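Long-range contact in succinate dehydrogenase subunit A (Mycolicibacterium smegmatis, PDB 7D6V), which probably oxidises succinate to fumarate at its bound FAD, as the flavoprotein subunit of a mycobacterial succinate dehydrogenase that feeds the electron transport chain: residues A[7-12]-A[33-38]. Residues are numbered along the deposited sequence; the frame is centred on the assembly and turned at random.
Sequences HSYDVV and RVAVVT. With FAD (flavin-adenine dinucleotide), chain D.
Arg33 folds its side chain over Tyr9 and meets Asp10 and Ser8 on the way. CB packs against the ring carbon Tyr9 CD1 at 3.8 Å, and CG passes the carboxylate oxygen Asp10 OD2. The chain then bends at chi3 (57°), which swings the guanidinium back over the aromatic ring. There the two groups stack, their planes 19° apart and their centres separated by 4.4 Å, while NE makes a weak hydrogen bond to Ala164 O. At the tip, NH1 lies near Tyr9 CE1, and NH2 reaches Ser8 O at the guanidinium edge; the angle at the hydrogen, 118°, marks that bond as weak. The opposite face of the tyrosine takes Ala35 CB in a CH-pi contact, 3.8 Å from the ring centroid, so the ring is sandwiched between cation and methyl.

Three hydrogen bonds, two between backbones and one to a carboxylate, hold the start of the pairing. Arg33 O accepts a hydrogen bond from Asp10 N at 3.0 Å and, more weakly, one from Val11 N. Arg33 N in turn donates to Asp10 OD2 at 3.2 Å, almost straight and on the anti side, somewhat out of the carboxylate plane; the other oxygen, OD1, forms a salt bridge with Arg453. Parallel pairing follows, with Ala35 N hydrogen-bonded to Val11 O at 3.1 Å. Val11 and Val34 pack on one face of the sheet, Val11 CG1 lying 3.7 Å from Val34 CG2, whereas Val12 and Ala35 share the other.

The two segments belong to the beta-alpha-beta unit of a Rossmann-type FAD-binding domain: strands 11-14 and 34-37 are adjacent, joined by helix 18-30, which covers Val34. Strands 166-169 and 204-206 flank the pair, and at the end of strand 34-37 Val37, with Thr38 just after it, lines the FAD pocket beside the adenosine.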
ATOM      1  N   HIS A   7     -19.743   9.843  24.064  1.00 17.92           N
ATOM      2  CA  HIS A   7     -20.342  10.175  22.780  1.00 17.92           C
ATOM      3  C   HIS A   7     -21.646   9.410  22.619  1.00 17.92           C
ATOM      4  O   HIS A   7     -21.802   8.303  23.138  1.00 17.92           O
ATOM      5  CB  HIS A   7     -19.399   9.849  21.623  1.00 17.92           C
ATOM      6  CG  HIS A   7     -18.074  10.533  21.714  1.00 17.92           C
ATOM      7  ND1 HIS A   7     -17.896  11.860  21.385  1.00 17.92           N
ATOM      8  CD2 HIS A   7     -16.859  10.076  22.096  1.00 17.92           C
ATOM      9  CE1 HIS A   7     -16.631  12.191  21.563  1.00 17.92           C
ATOM     10  NE2 HIS A   7     -15.980  11.126  21.994  1.00 17.92           N
ATOM     11  N   SER A   8     -22.586  10.012  21.896  1.00 18.32           N
ATOM     12  CA  SER A   8     -23.905   9.435  21.676  1.00 18.32           C
ATOM     13  C   SER A   8     -24.129   9.273  20.180  1.00 18.32           C
ATOM     14  O   SER A   8     -24.025  10.245  19.427  1.00 18.32           O
ATOM     15  CB  SER A   8     -24.994  10.311  22.292  1.00 18.32           C
ATOM     16  OG  SER A   8     -26.252   9.666  22.248  1.00 18.32           O
ATOM     17  N   TYR A   9     -24.434   8.049  19.756  1.00 17.74           N
ATOM     18  CA  TYR A   9     -24.647   7.737  18.351  1.00 17.74           C
ATOM     19  C   TYR A   9     -25.775   6.725  18.226  1.00 17.74           C
ATOM     20  O   TYR A   9     -26.289   6.210  19.220  1.00 17.74           O
ATOM     21  CB  TYR A   9     -23.370   7.205  17.694  1.00 17.74           C
ATOM     22  CG  TYR A   9     -22.325   8.266  17.470  1.00 17.74           C
ATOM     23  CD1 TYR A   9     -22.333   9.043  16.324  1.00 17.74           C
ATOM     24  CD2 TYR A   9     -21.337   8.504  18.415  1.00 17.74           C
ATOM     25  CE1 TYR A   9     -21.385  10.017  16.119  1.00 17.74           C
ATOM     26  CE2 TYR A   9     -20.387   9.477  18.220  1.00 17.74           C
ATOM     27  CZ  TYR A   9     -20.414  10.231  17.072  1.00 17.74           C
ATOM     28  OH  TYR A   9     -19.465  11.203  16.873  1.00 17.74           O
ATOM     29  N   ASP A  10     -26.171   6.456  16.984  1.00 18.33           N
ATOM     30  CA  ASP A  10     -27.183   5.443  16.708  1.00 18.33           C
ATOM     31  C   ASP A  10     -26.576   4.055  16.558  1.00 18.33           C
ATOM     32  O   ASP A  10     -27.159   3.070  17.019  1.00 18.33           O
ATOM     33  CB  ASP A  10     -27.961   5.800  15.441  1.00 18.33           C
ATOM     34  CG  ASP A  10     -28.902   6.965  15.643  1.00 18.33           C
ATOM     35  OD1 ASP A  10     -29.541   7.041  16.712  1.00 18.33           O
ATOM     36  OD2 ASP A  10     -29.009   7.807  14.728  1.00 18.33           O
ATOM     37  N   VAL A  11     -25.419   3.958  15.910  1.00 16.07           N
ATOM     38  CA  VAL A  11     -24.734   2.692  15.709  1.00 16.07           C
ATOM     39  C   VAL A  11     -23.236   2.944  15.786  1.00 16.07           C
ATOM     40  O   VAL A  11     -22.742   3.998  15.377  1.00 16.07           O
ATOM     41  CB  VAL A  11     -25.131   2.035  14.362  1.00 16.07           C
ATOM     42  CG1 VAL A  11     -24.721   2.908  13.193  1.00 16.07           C
ATOM     43  CG2 VAL A  11     -24.534   0.643  14.233  1.00 16.07           C
ATOM     44  N   VAL A  12     -22.514   1.979  16.349  1.00 15.41           N
ATOM     45  CA  VAL A  12     -21.060   2.008  16.404  1.00 15.41           C
ATOM     46  C   VAL A  12     -20.534   0.810  15.630  1.00 15.41           C
ATOM     47  O   VAL A  12     -20.903  -0.332  15.921  1.00 15.41           O
ATOM     48  CB  VAL A  12     -20.540   1.999  17.853  1.00 15.41           C
ATOM     49  CG1 VAL A  12     -19.028   1.896  17.872  1.00 15.41           C
ATOM     50  CG2 VAL A  12     -20.983   3.250  18.580  1.00 15.41           C
ATOM     51  N   ARG A  33     -26.651   8.386  12.702  1.00 18.19           N
ATOM     52  CA  ARG A  33     -25.370   8.882  13.180  1.00 18.19           C
ATOM     53  C   ARG A  33     -24.482   7.685  13.490  1.00 18.19           C
ATOM     54  O   ARG A  33     -24.798   6.887  14.376  1.00 18.19           O
ATOM     55  CB  ARG A  33     -25.549   9.762  14.414  1.00 18.19           C
ATOM     56  CG  ARG A  33     -26.570  10.862  14.239  1.00 18.19           C
ATOM     57  CD  ARG A  33     -26.415  11.907  15.321  1.00 18.19           C
ATOM     58  NE  ARG A  33     -25.072  12.477  15.333  1.00 18.19           N
ATOM     59  CZ  ARG A  33     -24.255  12.448  16.380  1.00 18.19           C
ATOM     60  NH1 ARG A  33     -23.052  12.997  16.299  1.00 18.19           N
ATOM     61  NH2 ARG A  33     -24.642  11.874  17.510  1.00 18.19           N
ATOM     62  N   VAL A  34     -23.377   7.564  12.762  1.00 16.08           N
ATOM     63  CA  VAL A  34     -22.514   6.391  12.815  1.00 16.08           C
ATOM     64  C   VAL A  34     -21.151   6.809  13.344  1.00 16.08           C
ATOM     65  O   VAL A  34     -20.579   7.803  12.886  1.00 16.08           O
ATOM     66  CB  VAL A  34     -22.376   5.730  11.433  1.00 16.08           C
ATOM     67  CG1 VAL A  34     -21.697   4.380  11.553  1.00 16.08           C
ATOM     68  CG2 VAL A  34     -23.733   5.585  10.780  1.00 16.08           C
ATOM     69  N   ALA A  35     -20.638   6.050  14.305  1.00 15.31           N
ATOM     70  CA  ALA A  35     -19.282   6.209  14.808  1.00 15.31           C
ATOM     71  C   ALA A  35     -18.434   5.056  14.294  1.00 15.31           C
ATOM     72  O   ALA A  35     -18.847   3.896  14.371  1.00 15.31           O
ATOM     73  CB  ALA A  35     -19.263   6.248  16.336  1.00 15.31           C
ATOM     74  N   VAL A  36     -17.260   5.374  13.763  1.00 14.62           N
ATOM     75  CA  VAL A  36     -16.349   4.381  13.207  1.00 14.62           C
ATOM     76  C   VAL A  36     -15.145   4.319  14.132  1.00 14.62           C
ATOM     77  O   VAL A  36     -14.409   5.303  14.269  1.00 14.62           O
ATOM     78  CB  VAL A  36     -15.920   4.737  11.779  1.00 14.62           C
ATOM     79  CG1 VAL A  36     -14.901   3.736  11.262  1.00 14.62           C
ATOM     80  CG2 VAL A  36     -17.109   4.847  10.869  1.00 14.62           C
ATOM     81  N   VAL A  37     -14.929   3.168  14.759  1.00 14.52           N
ATOM     82  CA  VAL A  37     -13.832   2.973  15.697  1.00 14.52           C
ATOM     83  C   VAL A  37     -12.840   2.005  15.072  1.00 14.52           C
ATOM     84  O   VAL A  37     -13.220   0.912  14.641  1.00 14.52           O
ATOM     85  CB  VAL A  37     -14.337   2.456  17.054  1.00 14.52           C
ATOM     86  CG1 VAL A  37     -13.177   2.268  18.013  1.00 14.52           C
ATOM     87  CG2 VAL A  37     -15.357   3.418  17.629  1.00 14.52           C
ATOM     88  N   THR A  38     -11.576   2.410  15.017  1.00 15.47           N
ATOM     89  CA  THR A  38     -10.532   1.629  14.374  1.00 15.47           C
ATOM     90  C   THR A  38      -9.333   1.552  15.304  1.00 15.47           C
ATOM     91  O   THR A  38      -8.946   2.552  15.912  1.00 15.47           O
ATOM     92  CB  THR A  38     -10.113   2.257  13.038  1.00 15.47           C
ATOM     93  OG1 THR A  38     -11.246   2.320  12.167  1.00 15.47           O
ATOM     94  CG2 THR A  38      -9.048   1.415  12.368  1.00 15.47           C
TER
HETATM   95  PA  FAD D 701     -10.110  -6.126   8.524  1.00 47.92           P
HETATM   96  O1A FAD D 701     -10.318  -5.058   7.517  1.00 60.35           O
HETATM   97  O2A FAD D 701      -8.967  -7.053   8.375  1.00 49.78           O
HETATM   98  O5B FAD D 701      -9.920  -5.404   9.936  1.00 56.78           O
HETATM   99  C5B FAD D 701     -10.947  -5.281  10.903  1.00 44.11           C
HETATM  100  C4B FAD D 701     -10.911  -3.893  11.520  1.00 52.81           C
HETATM  101  O4B FAD D 701     -11.351  -3.941  12.872  1.00 51.81           O
HETATM  102  C3B FAD D 701      -9.537  -3.269  11.567  1.00 50.05           C
HETATM  103  O3B FAD D 701      -9.679  -1.914  11.171  1.00 55.52           O
HETATM  104  C2B FAD D 701      -9.156  -3.298  13.023  1.00 47.82           C
HETATM  105  O2B FAD D 701      -8.294  -2.228  13.388  1.00 66.09           O
HETATM  106  C1B FAD D 701     -10.493  -3.160  13.689  1.00 53.66           C
HETATM  107  N9A FAD D 701     -10.461  -3.682  15.064  1.00 52.69           N
HETATM  108  C8A FAD D 701     -10.126  -4.915  15.439  1.00 42.11           C
HETATM  109  N7A FAD D 701     -10.212  -5.048  16.775  1.00 48.96           N
HETATM  110  C5A FAD D 701     -10.608  -3.873  17.272  1.00 47.12           C
HETATM  111  C6A FAD D 701     -10.899  -3.317  18.602  1.00 47.41           C
HETATM  112  N6A FAD D 701     -10.781  -4.061  19.711  1.00 50.65           N
HETATM  113  N1A FAD D 701     -11.285  -2.038  18.674  1.00 47.33           N
HETATM  114  C2A FAD D 701     -11.419  -1.271  17.588  1.00 51.28           C
HETATM  115  N3A FAD D 701     -11.172  -1.709  16.356  1.00 51.84           N
HETATM  116  C4A FAD D 701     -10.773  -2.976  16.138  1.00 48.04           C
HETATM  117  N1  FAD D 701      -9.073 -12.842   0.906  1.00 62.94           N
HETATM  118  C2  FAD D 701      -9.363 -12.952  -0.406  1.00 63.04           C
HETATM  119  O2  FAD D 701     -10.536 -13.145  -0.735  1.00 56.25           O
HETATM  120  N3  FAD D 701      -8.445 -12.864  -1.369  1.00 65.67           N
HETATM  121  C4  FAD D 701      -7.162 -12.664  -1.097  1.00 65.21           C
HETATM  122  O4  FAD D 701      -6.328 -12.585  -2.009  1.00 66.69           O
HETATM  123  C4X FAD D 701      -6.749 -12.534   0.309  1.00 60.33           C
HETATM  124  N5  FAD D 701      -5.468 -12.328   0.652  1.00 60.90           N
HETATM  125  C5X FAD D 701      -5.126 -12.209   1.944  1.00 55.02           C
HETATM  126  C6  FAD D 701      -3.800 -11.994   2.281  1.00 53.65           C
HETATM  127  C7  FAD D 701      -3.437 -11.874   3.609  1.00 50.56           C
HETATM  128  C7M FAD D 701      -2.005 -11.644   3.987  1.00 49.65           C
HETATM  129  C8  FAD D 701      -4.464 -11.975   4.666  1.00 47.62           C
HETATM  130  C8M FAD D 701      -4.071 -11.844   6.107  1.00 42.14           C
HETATM  131  C9  FAD D 701      -5.790 -12.185   4.337  1.00 49.32           C
HETATM  132  C9A FAD D 701      -6.152 -12.307   3.011  1.00 54.45           C
HETATM  133  N10 FAD D 701      -7.491 -12.523   2.675  1.00 55.67           N
HETATM  134  C10 FAD D 701      -7.813 -12.637   1.321  1.00 57.06           C
HETATM  135  C1' FAD D 701      -8.522 -12.609   3.702  1.00 52.27           C
HETATM  136  C2' FAD D 701      -9.310 -11.304   3.739  1.00 57.37           C
HETATM  137  O2' FAD D 701      -8.443 -10.201   3.487  1.00 60.89           O
HETATM  138  C3' FAD D 701      -9.956 -11.055   5.090  1.00 54.68           C
HETATM  139  O3' FAD D 701     -10.934 -12.060   5.316  1.00 59.71           O
HETATM  140  C4' FAD D 701     -10.638  -9.697   5.115  1.00 52.15           C
HETATM  141  O4' FAD D 701      -9.677  -8.674   4.900  1.00 56.02           O
HETATM  142  C5' FAD D 701     -11.331  -9.420   6.434  1.00 53.37           C
HETATM  143  O5' FAD D 701     -11.745  -8.062   6.420  1.00 50.83           O
HETATM  144  P   FAD D 701     -12.545  -7.388   7.622  1.00 52.77           P
HETATM  145  O1P FAD D 701     -13.135  -6.126   7.099  1.00 55.36           O
HETATM  146  O2P FAD D 701     -13.448  -8.391   8.244  1.00 55.97           O
HETATM  147  O3P FAD D 701     -11.419  -7.032   8.714  1.00 53.35           O